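Local coordinates for mandelate racemase/muconate lactonizing enzyme, C-terminal domain protein (Paracoccus denitrificans, PDB 4DWD) that binds magnesium and may act as a hydro-lyase, as a member of the enolase superfamily, at residues Pro61-Gln66 against Ala72-Arg77; Arg57-Phe62 against Ala93-Cys98; Glu67-Ala72 against Gly107-Gln112. One frame throughout, in Å; residues are numbered along the deposited sequence.

Contact 1 of 3, residues Pro61-Gln66 against Ala72-Arg77; sequences PFLEGQ and AVLLDR
In the helical part of the N-terminal domain, where helix 49-63 turns over into helix 71-81, Phe-62, Leu-63 and Gln-66 close on Leu-74. Phe-62 has CG anti to its backbone N (chi1 172°), and this sends the ring across to the second helix. There its CE2 lies 3.6 Å from Leu-74 CD2 and 3.4 Å from Leu-74 O, while CA of Leu-74 sits at the ring edge, in plane. The Arg-77 side chain runs at about a right angle to that of Phe-62 and touches the ring obliquely through CD, 3.7 Å from Phe-62 CZ. The guanidinium plane is turned 56° from the ring plane, which excludes a parallel stack. Leu-63 CD2 reaches Leu-74 CB at 3.9 Å and also touches Leu-75 CD2. Gln-66 lays CB and CG against Leu-74 CD2 (CG at 3.7 Å), with the amide oxygen OE1 beside the same methyl. It is brought there by a type II turn, closed by Gln-66 N to Leu-63 O (3.0 Å), with Gly-65 at positive phi. Gly-65 and Gln-66 pair through their backbones with Ile-5 of strand 5-14, while Leu-75 leans on Cys-98 and Asp-99 of helix 90-110.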
# COMPACT_ATOMS: atom_id res chain seq x y z
N PRO B 61 3.06 -47.54 3.09
CA PRO B 61 2.35 -48.32 4.12
C PRO B 61 0.96 -47.76 4.41
O PRO B 61 0.07 -48.51 4.80
CB PRO B 61 3.23 -48.18 5.37
CG PRO B 61 4.57 -47.77 4.86
CD PRO B 61 4.35 -47.03 3.58
N PHE B 62 0.76 -46.46 4.20
CA PHE B 62 -0.53 -45.84 4.44
C PHE B 62 -1.53 -46.10 3.31
O PHE B 62 -2.71 -46.32 3.56
CB PHE B 62 -0.36 -44.34 4.67
CG PHE B 62 -1.66 -43.58 4.73
CD1 PHE B 62 -2.44 -43.61 5.88
CD2 PHE B 62 -2.11 -42.86 3.62
CE1 PHE B 62 -3.64 -42.93 5.94
CE2 PHE B 62 -3.31 -42.16 3.68
CZ PHE B 62 -4.08 -42.20 4.84
N LEU B 63 -1.06 -46.07 2.07
CA LEU B 63 -1.95 -46.27 0.92
C LEU B 63 -2.39 -47.71 0.72
O LEU B 63 -3.48 -47.95 0.21
CB LEU B 63 -1.27 -45.80 -0.36
CG LEU B 63 -0.97 -44.32 -0.49
CD1 LEU B 63 -0.31 -44.08 -1.84
CD2 LEU B 63 -2.26 -43.51 -0.37
N GLU B 64 -1.53 -48.66 1.08
CA GLU B 64 -1.84 -50.07 0.84
C GLU B 64 -3.08 -50.45 1.67
O GLU B 64 -3.13 -50.18 2.87
CB GLU B 64 -0.60 -50.95 1.07
CG GLU B 64 0.43 -50.77 -0.05
CD GLU B 64 1.81 -51.36 0.24
OE1 GLU B 64 2.03 -51.85 1.36
OE2 GLU B 64 2.67 -51.33 -0.68
N GLY B 65 -4.08 -51.02 1.01
CA GLY B 65 -5.36 -51.39 1.62
C GLY B 65 -6.46 -50.34 1.50
O GLY B 65 -7.60 -50.57 1.90
N GLN B 66 -6.11 -49.18 0.95
CA GLN B 66 -7.06 -48.08 0.83
C GLN B 66 -7.70 -48.02 -0.56
O GLN B 66 -7.24 -48.68 -1.49
CB GLN B 66 -6.38 -46.74 1.17
CG GLN B 66 -5.87 -46.66 2.61
CD GLN B 66 -7.00 -46.73 3.62
OE1 GLN B 66 -7.95 -45.96 3.55
NE2 GLN B 66 -6.89 -47.65 4.56
N ALA B 72 -7.70 -38.00 -3.14
CA ALA B 72 -7.51 -36.65 -2.61
C ALA B 72 -7.46 -36.65 -1.10
O ALA B 72 -6.57 -36.04 -0.50
CB ALA B 72 -8.60 -35.70 -3.13
N VAL B 73 -8.41 -37.34 -0.46
CA VAL B 73 -8.40 -37.45 0.99
C VAL B 73 -7.13 -38.18 1.45
O VAL B 73 -6.47 -37.76 2.39
CB VAL B 73 -9.66 -38.15 1.52
CG1 VAL B 73 -9.59 -38.35 3.03
CG2 VAL B 73 -10.89 -37.35 1.16
N LEU B 74 -6.77 -39.27 0.77
CA LEU B 74 -5.58 -40.02 1.18
C LEU B 74 -4.32 -39.18 1.09
O LEU B 74 -3.52 -39.15 2.03
CB LEU B 74 -5.40 -41.28 0.32
CG LEU B 74 -6.45 -42.36 0.50
CD1 LEU B 74 -6.37 -43.37 -0.64
CD2 LEU B 74 -6.28 -43.05 1.85
N LEU B 75 -4.14 -38.49 -0.03
CA LEU B 75 -2.90 -37.75 -0.23
C LEU B 75 -2.86 -36.41 0.50
O LEU B 75 -1.79 -35.94 0.87
CB LEU B 75 -2.55 -37.62 -1.71
CG LEU B 75 -2.28 -38.99 -2.36
CD1 LEU B 75 -2.08 -38.75 -3.85
CD2 LEU B 75 -1.07 -39.70 -1.76
N ASP B 76 -4.02 -35.80 0.74
CA ASP B 76 -4.02 -34.59 1.58
C ASP B 76 -3.78 -34.95 3.04
O ASP B 76 -3.12 -34.20 3.76
CB ASP B 76 -5.31 -33.77 1.40
CG ASP B 76 -5.42 -33.15 0.02
OD1 ASP B 76 -4.47 -33.27 -0.79
OD2 ASP B 76 -6.46 -32.52 -0.25
N ARG B 77 -4.29 -36.11 3.49
CA ARG B 77 -3.91 -36.61 4.81
C ARG B 77 -2.40 -36.82 4.88
O ARG B 77 -1.76 -36.42 5.84
CB ARG B 77 -4.66 -37.89 5.21
CG ARG B 77 -4.49 -38.23 6.68
CD ARG B 77 -5.26 -39.48 7.08
NE ARG B 77 -6.66 -39.46 6.65
CZ ARG B 77 -7.65 -38.82 7.27
NH1 ARG B 77 -8.88 -38.89 6.77
NH2 ARG B 77 -7.43 -38.11 8.38

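Contact 2 of 3, residues Arg57-Phe62 against Ala93-Cys98; sequences RDIAPF and AALAAC
Ile-59 carries this helix-helix contact in the N-terminal domain of the enolase superfamily fold, meeting Ala-94, Leu-95 and Cys-98. The segments 57-62 and 93-98 run in roughly the same direction, their axes 10.9 Å apart at closest approach and crossing at -31°. At that separation the space between the backbones has to be spanned by side chains, and one isoleucine does so with both of its branches.

The carbon-to-carbon packing belongs to the longer branch. CG1 lies anti to the carbonyl carbon (chi1 -57°) and the chain then runs on extended (chi2 169°), which carries CD1 to Ala-94 CB at 3.9 Å and to Leu-95 CD2 at 4.0 Å. Ala-94 presents its methyl straight from the helix. Leu-95 is different: its bond to CB does not aim at Ile-59, and only the end of the side chain comes near, passing at a slant.

The backbone is irregular on one side only. Helix 57-62 has a wider pi-type turn at 57-59, and it kinks at Pro-61, which has no N-H to give, and at Phe-62, whose N makes only a weak bond to Ile-59 O. Helix 93-98 keeps regular bonds, such as Ala-97 N to Ala-93 O.

Around this buried contact, Leu-82 also touches Ile-59, and Val-54 and Val-55 of helix 49-63 extend the packing on Ala-94. The sulfur contact falls to the shorter branch: Ile-59 CG2 rests 3.8 Å from Cys-98 SG.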
# COMPACT_ATOMS: atom_id res chain seq x y z
N ARG B 57 8.93 -45.46 2.61
CA ARG B 57 8.87 -45.51 4.07
C ARG B 57 7.60 -44.90 4.64
O ARG B 57 7.05 -45.40 5.63
CB ARG B 57 10.06 -44.77 4.69
CG ARG B 57 11.42 -45.41 4.53
CD ARG B 57 12.44 -44.70 5.42
NE ARG B 57 12.51 -43.26 5.14
CZ ARG B 57 13.20 -42.72 4.13
NH1 ARG B 57 13.90 -43.49 3.31
NH2 ARG B 57 13.20 -41.42 3.96
N ASP B 58 7.15 -43.80 4.04
CA ASP B 58 6.12 -42.97 4.66
C ASP B 58 4.74 -43.11 4.02
O ASP B 58 3.73 -43.17 4.73
CB ASP B 58 6.55 -41.50 4.70
CG ASP B 58 7.91 -41.30 5.36
OD1 ASP B 58 8.24 -42.01 6.34
OD2 ASP B 58 8.66 -40.42 4.90
N ILE B 59 4.70 -43.17 2.70
CA ILE B 59 3.42 -43.12 1.98
C ILE B 59 2.85 -44.51 1.70
O ILE B 59 1.68 -44.77 2.00
CB ILE B 59 3.53 -42.29 0.69
CG1 ILE B 59 4.02 -40.87 1.01
CG2 ILE B 59 2.21 -42.25 -0.06
CD1 ILE B 59 4.40 -40.05 -0.21
N ALA B 60 3.68 -45.38 1.12
CA ALA B 60 3.25 -46.73 0.74
C ALA B 60 2.51 -47.49 1.85
O ALA B 60 1.43 -48.02 1.58
CB ALA B 60 4.43 -47.53 0.21
N PRO B 61 3.06 -47.54 3.09
CA PRO B 61 2.35 -48.32 4.12
C PRO B 61 0.96 -47.76 4.41
O PRO B 61 0.07 -48.51 4.80
CB PRO B 61 3.23 -48.18 5.37
CG PRO B 61 4.57 -47.77 4.86
CD PRO B 61 4.35 -47.03 3.58
N PHE B 62 0.76 -46.46 4.20
CA PHE B 62 -0.53 -45.84 4.44
C PHE B 62 -1.53 -46.10 3.31
O PHE B 62 -2.71 -46.32 3.56
CB PHE B 62 -0.36 -44.34 4.67
CG PHE B 62 -1.66 -43.58 4.73
CD1 PHE B 62 -2.44 -43.61 5.88
CD2 PHE B 62 -2.11 -42.86 3.62
CE1 PHE B 62 -3.64 -42.93 5.94
CE2 PHE B 62 -3.31 -42.16 3.68
CZ PHE B 62 -4.08 -42.20 4.84
N ALA B 93 7.10 -33.89 -4.38
CA ALA B 93 7.31 -34.75 -5.57
C ALA B 93 6.88 -36.19 -5.30
O ALA B 93 6.29 -36.83 -6.17
CB ALA B 93 8.75 -34.71 -6.04
N ALA B 94 7.16 -36.69 -4.09
CA ALA B 94 6.66 -38.01 -3.68
C ALA B 94 5.14 -38.10 -3.75
O ALA B 94 4.57 -39.05 -4.28
CB ALA B 94 7.16 -38.34 -2.29
N LEU B 95 4.48 -37.07 -3.21
CA LEU B 95 3.02 -36.98 -3.24
C LEU B 95 2.48 -36.85 -4.67
O LEU B 95 1.51 -37.52 -5.02
CB LEU B 95 2.55 -35.83 -2.35
CG LEU B 95 2.78 -36.06 -0.86
CD1 LEU B 95 2.69 -34.73 -0.10
CD2 LEU B 95 1.78 -37.06 -0.30
N ALA B 96 3.14 -36.01 -5.48
CA ALA B 96 2.75 -35.84 -6.89
C ALA B 96 2.81 -37.17 -7.63
O ALA B 96 1.88 -37.50 -8.37
CB ALA B 96 3.67 -34.84 -7.57
N ALA B 97 3.88 -37.93 -7.42
CA ALA B 97 4.04 -39.21 -8.11
C ALA B 97 2.89 -40.16 -7.76
O ALA B 97 2.34 -40.85 -8.63
CB ALA B 97 5.38 -39.83 -7.74
N CYS B 98 2.51 -40.20 -6.48
CA CYS B 98 1.42 -41.07 -6.05
C CYS B 98 0.08 -40.61 -6.61
O CYS B 98 -0.73 -41.44 -7.00
CB CYS B 98 1.36 -41.19 -4.53
SG CYS B 98 2.81 -42.01 -3.81

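Contact 3 of 3, residues Glu67-Ala72 against Gly107-Gln112; sequences EVLDHA and GKLLGQ
Leu-69 meets Leu-109 and Leu-110 where the turn leading into helix 71-81 lies beside the C-terminal end of helix 90-110, both in the helical part of the enolase superfamily N-terminal domain, and its side chain can be followed outward. CB is still remote, 5.5 Å from Leu-109 CD2, and its bond from CA does not point at the other segment. CG, set anti to the carbonyl carbon (chi1 -69°), is the first atom to touch, at 4.1 Å from Leu-109 CD2. From CG the side chain forks. Leu-69 CD2 is again 4.1 Å from Leu-109 CD2 and Leu-69 CD1 is 4.2 Å from the same methyl. These three nearly equal distances place the Leu-109 methyl over the fork of the isopropyl group rather than against one tip. Leu-69 CD2 also faces Leu-110 CD1, more loosely, at 4.4 Å. Leu-109 comes in at about a right angle to Leu-69, from a bond that points toward the turn, whereas Leu-110 approaches only with its end.

The helix carrying both leucines finishes in a Schellman motif: Gly-111 has positive phi, Gln-112 N bonds to Gly-107 O at 3.0 Å, and Gly-111 N makes a weak bond to Lys-108 O. On the opposing segment, Asp-70 holds the N-cap position of helix 71-81, but its side chain makes no capping bond; its OD1 instead forms a salt bridge with Lys-116 of the second subunit. Leu-69 also packs on Gln-112 of that subunit.

Between the segments there is no hydrogen bond and no charge pair, and just 120 Å² is buried in total. The contact therefore rests on van der Waals and hydrophobic packing of leucine isopropyl groups, while polar groups such as Glu-67, salt-bridged to Lys-4, take their partners outside it.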
# COMPACT_ATOMS: atom_id res chain seq x y z
N GLU B 67 -8.74 -47.21 -0.70
CA GLU B 67 -9.50 -47.15 -1.95
C GLU B 67 -8.85 -46.22 -2.98
O GLU B 67 -8.58 -45.06 -2.67
CB GLU B 67 -10.94 -46.69 -1.65
CG GLU B 67 -11.74 -47.67 -0.80
CD GLU B 67 -12.31 -48.80 -1.63
OE1 GLU B 67 -12.15 -48.78 -2.86
OE2 GLU B 67 -12.94 -49.72 -1.04
N VAL B 68 -8.66 -46.72 -4.19
CA VAL B 68 -8.09 -45.93 -5.29
C VAL B 68 -8.81 -44.60 -5.46
O VAL B 68 -8.18 -43.55 -5.62
CB VAL B 68 -8.13 -46.71 -6.62
CG1 VAL B 68 -7.86 -45.82 -7.83
CG2 VAL B 68 -7.14 -47.87 -6.57
N LEU B 69 -10.14 -44.63 -5.40
CA LEU B 69 -10.92 -43.42 -5.66
C LEU B 69 -10.77 -42.34 -4.60
O LEU B 69 -11.07 -41.17 -4.87
CB LEU B 69 -12.39 -43.76 -5.87
CG LEU B 69 -12.73 -44.53 -7.16
CD1 LEU B 69 -14.20 -44.85 -7.22
CD2 LEU B 69 -12.32 -43.76 -8.41
N ASP B 70 -10.27 -42.70 -3.42
CA ASP B 70 -10.13 -41.76 -2.30
C ASP B 70 -8.82 -40.97 -2.38
O ASP B 70 -8.34 -40.47 -1.38
CB ASP B 70 -10.21 -42.50 -0.95
CG ASP B 70 -11.61 -42.97 -0.61
OD1 ASP B 70 -12.56 -42.54 -1.30
OD2 ASP B 70 -11.75 -43.76 0.35
N HIS B 71 -8.26 -40.82 -3.58
CA HIS B 71 -6.92 -40.24 -3.74
C HIS B 71 -6.71 -38.90 -3.06
O HIS B 71 -5.66 -38.66 -2.47
CB HIS B 71 -6.54 -40.14 -5.23
CG HIS B 71 -7.37 -39.14 -6.01
ND1 HIS B 71 -7.04 -37.84 -6.12
CD2 HIS B 71 -8.56 -39.30 -6.71
CE1 HIS B 71 -7.97 -37.21 -6.86
NE2 HIS B 71 -8.90 -38.10 -7.22
N ALA B 72 -7.70 -38.00 -3.14
CA ALA B 72 -7.51 -36.65 -2.61
C ALA B 72 -7.46 -36.65 -1.10
O ALA B 72 -6.57 -36.04 -0.50
CB ALA B 72 -8.60 -35.70 -3.13
N GLY B 107 -8.49 -43.97 -14.09
CA GLY B 107 -8.91 -43.99 -15.49
C GLY B 107 -9.10 -45.41 -15.99
O GLY B 107 -10.07 -45.70 -16.69
N LYS B 108 -8.18 -46.30 -15.64
CA LYS B 108 -8.33 -47.72 -15.99
C LYS B 108 -9.58 -48.33 -15.34
O LYS B 108 -10.35 -49.03 -16.00
CB LYS B 108 -7.06 -48.50 -15.67
CG LYS B 108 -5.86 -48.05 -16.49
CD LYS B 108 -4.61 -48.83 -16.13
CE LYS B 108 -3.41 -48.28 -16.89
NZ LYS B 108 -2.24 -49.19 -16.78
N LEU B 109 -9.79 -48.07 -14.05
CA LEU B 109 -10.99 -48.56 -13.35
C LEU B 109 -12.27 -48.11 -14.05
O LEU B 109 -13.18 -48.91 -14.26
CB LEU B 109 -11.02 -48.10 -11.88
CG LEU B 109 -12.33 -48.34 -11.09
CD1 LEU B 109 -12.64 -49.83 -10.93
CD2 LEU B 109 -12.31 -47.64 -9.73
N LEU B 110 -12.32 -46.84 -14.42
CA LEU B 110 -13.56 -46.24 -14.91
C LEU B 110 -13.67 -46.29 -16.43
O LEU B 110 -14.66 -45.83 -16.99
CB LEU B 110 -13.70 -44.80 -14.40
CG LEU B 110 -13.73 -44.60 -12.88
CD1 LEU B 110 -13.81 -43.13 -12.54
CD2 LEU B 110 -14.90 -45.33 -12.23
N GLY B 111 -12.64 -46.83 -17.09
CA GLY B 111 -12.61 -46.96 -18.54
C GLY B 111 -12.55 -45.66 -19.33
O GLY B 111 -13.14 -45.57 -20.42
N GLN B 112 -11.84 -44.66 -18.81
CA GLN B 112 -11.81 -43.34 -19.45
C GLN B 112 -10.41 -42.77 -19.42
O GLN B 112 -9.69 -42.93 -18.43
CB GLN B 112 -12.74 -42.36 -18.72
CG GLN B 112 -14.22 -42.70 -18.79
CD GLN B 112 -14.78 -42.58 -20.20
OE1 GLN B 112 -14.27 -41.82 -21.03
NE2 GLN B 112 -15.84 -43.33 -20.48

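In the fold
From the N terminus, helix 49-63 supplies the first side of two contacts. Contact 1 closes a loop of five residues onto helix 71-81; contact 2, starting from the overlapping segment 57-62, closes one of thirty onto helix 90-110, so contact 1 nests essentially within it. Contact 3 closes a loop of 34 residues from the turn between the first two helices to the C-terminal end of helix 90-110, crossing both others. Contacts 1 and 2 touch, Leu-75 CD2 and Cys-98 CB being 4.0 Å apart; contacts 1 and 3 touch where Leu-74 CD1 is 3.4 Å from Glu-67 O; contacts 2 and 3 do not. Together they tie three successive N-terminal domain helices into one bundle.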